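Local coordinates for small ribosomal subunit protein bS6 (Aquifex aeolicus, PDB 2J5A), which probably binds 16S ribosomal RNA together with protein bS18 as a structural component of the small ribosomal subunit, at residues A[45-50]-A[66-71]. Sequence-based numbering, arbitrary orientation.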
loop_
_atom_site.group_PDB
_atom_site.type_symbol
_atom_site.label_atom_id
_atom_site.label_comp_id
_atom_site.label_asym_id
_atom_site.label_seq_id
_atom_site.Cartn_x
_atom_site.Cartn_y
_atom_site.Cartn_z
ATOM N N TYR A 45 -1.230 3.312 -10.406
ATOM C CA TYR A 45 -2.222 4.200 -9.846
ATOM C C TYR A 45 -1.979 4.383 -8.356
ATOM O O TYR A 45 -1.369 3.523 -7.702
ATOM C CB TYR A 45 -3.615 3.621 -10.087
ATOM C CG TYR A 45 -4.734 4.497 -9.611
ATOM C CD1 TYR A 45 -5.077 5.656 -10.295
ATOM C CD2 TYR A 45 -5.430 4.186 -8.461
ATOM C CE1 TYR A 45 -6.105 6.460 -9.854
ATOM C CE2 TYR A 45 -6.458 4.979 -8.014
ATOM C CZ TYR A 45 -6.796 6.107 -8.711
ATOM O OH TYR A 45 -7.833 6.884 -8.249
ATOM N N GLU A 46 -2.439 5.514 -7.835
ATOM C CA GLU A 46 -2.258 5.846 -6.444
ATOM C C GLU A 46 -3.273 6.873 -5.990
ATOM O O GLU A 46 -3.645 7.751 -6.759
ATOM C CB GLU A 46 -0.823 6.328 -6.187
ATOM C CG GLU A 46 -0.455 7.715 -6.712
ATOM C CD GLU A 46 1.055 7.968 -6.652
ATOM O OE1 GLU A 46 1.770 7.525 -7.572
ATOM O OE2 GLU A 46 1.535 8.578 -5.673
ATOM N N GLU A 47 -3.728 6.726 -4.740
ATOM C CA GLU A 47 -4.660 7.645 -4.083
ATOM C C GLU A 47 -4.136 7.940 -2.663
ATOM O O GLU A 47 -3.675 7.029 -1.950
ATOM C CB GLU A 47 -6.068 7.015 -3.989
ATOM C CG GLU A 47 -6.964 7.239 -5.210
ATOM C CD GLU A 47 -8.200 6.350 -5.268
ATOM O OE1 GLU A 47 -8.408 5.465 -4.393
ATOM O OE2 GLU A 47 -8.982 6.526 -6.230
ATOM N N ASP A 48 -4.234 9.207 -2.264
ATOM C CA ASP A 48 -4.041 9.622 -0.896
ATOM C C ASP A 48 -5.416 9.865 -0.320
ATOM O O ASP A 48 -6.168 10.666 -0.844
ATOM C CB ASP A 48 -3.232 10.900 -0.855
ATOM C CG ASP A 48 -2.829 11.303 0.542
ATOM O OD1 ASP A 48 -3.464 10.881 1.544
ATOM O OD2 ASP A 48 -1.859 12.076 0.617
ATOM N N TRP A 49 -5.755 9.155 0.743
ATOM C CA TRP A 49 -7.070 9.252 1.344
ATOM C C TRP A 49 -7.035 10.108 2.596
ATOM O O TRP A 49 -8.054 10.268 3.256
ATOM C CB TRP A 49 -7.617 7.842 1.648
ATOM C CG TRP A 49 -8.173 7.243 0.429
ATOM C CD1 TRP A 49 -7.485 6.575 -0.544
ATOM C CD2 TRP A 49 -9.529 7.317 -0.016
ATOM N NE1 TRP A 49 -8.326 6.226 -1.560
ATOM C CE2 TRP A 49 -9.591 6.663 -1.264
ATOM C CE3 TRP A 49 -10.699 7.881 0.514
ATOM C CZ2 TRP A 49 -10.770 6.542 -1.982
ATOM C CZ3 TRP A 49 -11.866 7.765 -0.204
ATOM C CH2 TRP A 49 -11.894 7.098 -1.438
ATOM N N GLY A 50 -5.866 10.661 2.928
ATOM C CA GLY A 50 -5.744 11.504 4.094
ATOM C C GLY A 50 -6.069 10.824 5.404
ATOM O O GLY A 50 -6.084 9.589 5.509
ATOM N N TYR A 66 -4.259 7.034 5.388
ATOM C CA TYR A 66 -4.494 5.986 4.413
ATOM C C TYR A 66 -3.976 6.352 3.054
ATOM O O TYR A 66 -4.305 7.412 2.530
ATOM C CB TYR A 66 -5.991 5.675 4.286
ATOM C CG TYR A 66 -6.535 4.724 5.334
ATOM C CD1 TYR A 66 -7.020 5.201 6.535
ATOM C CD2 TYR A 66 -6.583 3.369 5.110
ATOM C CE1 TYR A 66 -7.529 4.350 7.505
ATOM C CE2 TYR A 66 -7.097 2.505 6.066
ATOM C CZ TYR A 66 -7.572 3.014 7.261
ATOM O OH TYR A 66 -8.087 2.187 8.216
ATOM N N PHE A 67 -3.177 5.444 2.487
ATOM C CA PHE A 67 -2.741 5.506 1.104
ATOM C C PHE A 67 -3.180 4.231 0.365
ATOM O O PHE A 67 -3.346 3.181 0.967
ATOM C CB PHE A 67 -1.211 5.634 0.993
ATOM C CG PHE A 67 -0.637 6.891 1.598
ATOM C CD1 PHE A 67 -0.695 8.096 0.915
ATOM C CD2 PHE A 67 0.014 6.858 2.825
ATOM C CE1 PHE A 67 -0.169 9.225 1.442
ATOM C CE2 PHE A 67 0.560 8.012 3.359
ATOM C CZ PHE A 67 0.452 9.204 2.670
ATOM N N LEU A 68 -3.302 4.339 -0.957
ATOM C CA LEU A 68 -3.673 3.229 -1.838
ATOM C C LEU A 68 -2.798 3.282 -3.069
ATOM O O LEU A 68 -2.632 4.355 -3.658
ATOM C CB LEU A 68 -5.152 3.345 -2.268
ATOM C CG LEU A 68 -5.772 2.254 -3.159
ATOM C CD1 LEU A 68 -7.271 2.222 -2.934
ATOM C CD2 LEU A 68 -5.435 2.412 -4.659
ATOM N N VAL A 69 -2.257 2.122 -3.457
ATOM C CA VAL A 69 -1.448 2.001 -4.681
ATOM C C VAL A 69 -1.847 0.721 -5.460
ATOM O O VAL A 69 -2.118 -0.337 -4.871
ATOM C CB VAL A 69 0.093 2.093 -4.375
ATOM C CG1 VAL A 69 0.613 0.848 -3.721
ATOM C CG2 VAL A 69 0.909 2.410 -5.654
ATOM N N GLN A 70 -1.955 0.854 -6.776
ATOM C CA GLN A 70 -2.144 -0.295 -7.653
ATOM C C GLN A 70 -0.886 -0.473 -8.466
ATOM O O GLN A 70 -0.173 0.504 -8.786
ATOM C CB GLN A 70 -3.344 -0.144 -8.587
ATOM C CG GLN A 70 -4.656 0.159 -7.884
ATOM C CD GLN A 70 -5.782 0.373 -8.867
ATOM O OE1 GLN A 70 -5.557 0.845 -9.977
ATOM N NE2 GLN A 70 -7.004 0.006 -8.470
ATOM N N PHE A 71 -0.588 -1.728 -8.748
ATOM C CA PHE A 71 0.629 -2.066 -9.450
ATOM C C PHE A 71 0.471 -3.398 -10.172
ATOM O O PHE A 71 -0.456 -4.170 -9.891
ATOM C CB PHE A 71 1.828 -2.068 -8.492
ATOM C CG PHE A 71 1.791 -3.155 -7.439
ATOM C CD1 PHE A 71 1.115 -2.963 -6.245
ATOM C CD2 PHE A 71 2.472 -4.349 -7.628
ATOM C CE1 PHE A 71 1.086 -3.955 -5.267
ATOM C CE2 PHE A 71 2.448 -5.361 -6.661
ATOM C CZ PHE A 71 1.752 -5.153 -5.469
#
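The carboxylate of Asp-48 lies alongside the ring of Phe-67, its OD2 3.4 Å from ring atom CE1 and the two planes turned 48° apart. With CG anti to the backbone nitrogen (chi1 -172°), Asp-48 carries its acid group over to this neighbour, while OD1 accepts a hydrogen bond from the backbone N of Gly-50 at 2.8 Å, closing an Asx turn. OD2 forms salt bridges with Lys-26 and Arg-65, and the Phe-67 ring stacks on Phe-29 of helix 22-38. Were Asp-48 replaced by an alanine, the Gly-50 amide would be likely to lose its side-chain acceptor, Lys-26 and Arg-65 their shared counter-charge, and the Phe-67 ring the carboxylate beside its CE1.

On the other face, Gln-70 crosses Tyr-45 at a slant, its OE1 3.4 Å from CB of the tyrosine. The amide is held by Glu-11 at NE2 and by the backbone of Lys-106 at OE1. Leu-68 runs beside Glu-47, pointing the same way, and its CD2 reaches the ring edge of Tyr-45 at CD2, 4.2 Å off. Within its own strand, Glu-47 OE1 takes a bond from Trp-49 NE1 (2.9 Å), which arrives from above the carboxylate plane; the Tyr-45 hydroxyl and Glu-47 OE2 lie so close that the details of their bond are doubtful. Trp-49 CB in turn packs on Tyr-66 CB at 3.8 Å.

Beneath these side chains, strands 41-53 and 63-73 pair as an antiparallel hairpin, 41-53 being an outermost strand of the four-stranded sheet and 63-73 lying between it and 8-16. Glu-47 and Leu-68 form a hydrogen-bonded pair, N of Glu-47 meeting O of Leu-68 at 2.8 Å. The two faces thus differ in chemistry: charges fringe an aromatic contact beneath helix 22-38, whereas across the sheet the Glu-47 carboxylate, taking the NE1-H bond, probably helps to fix the indole of Trp-49.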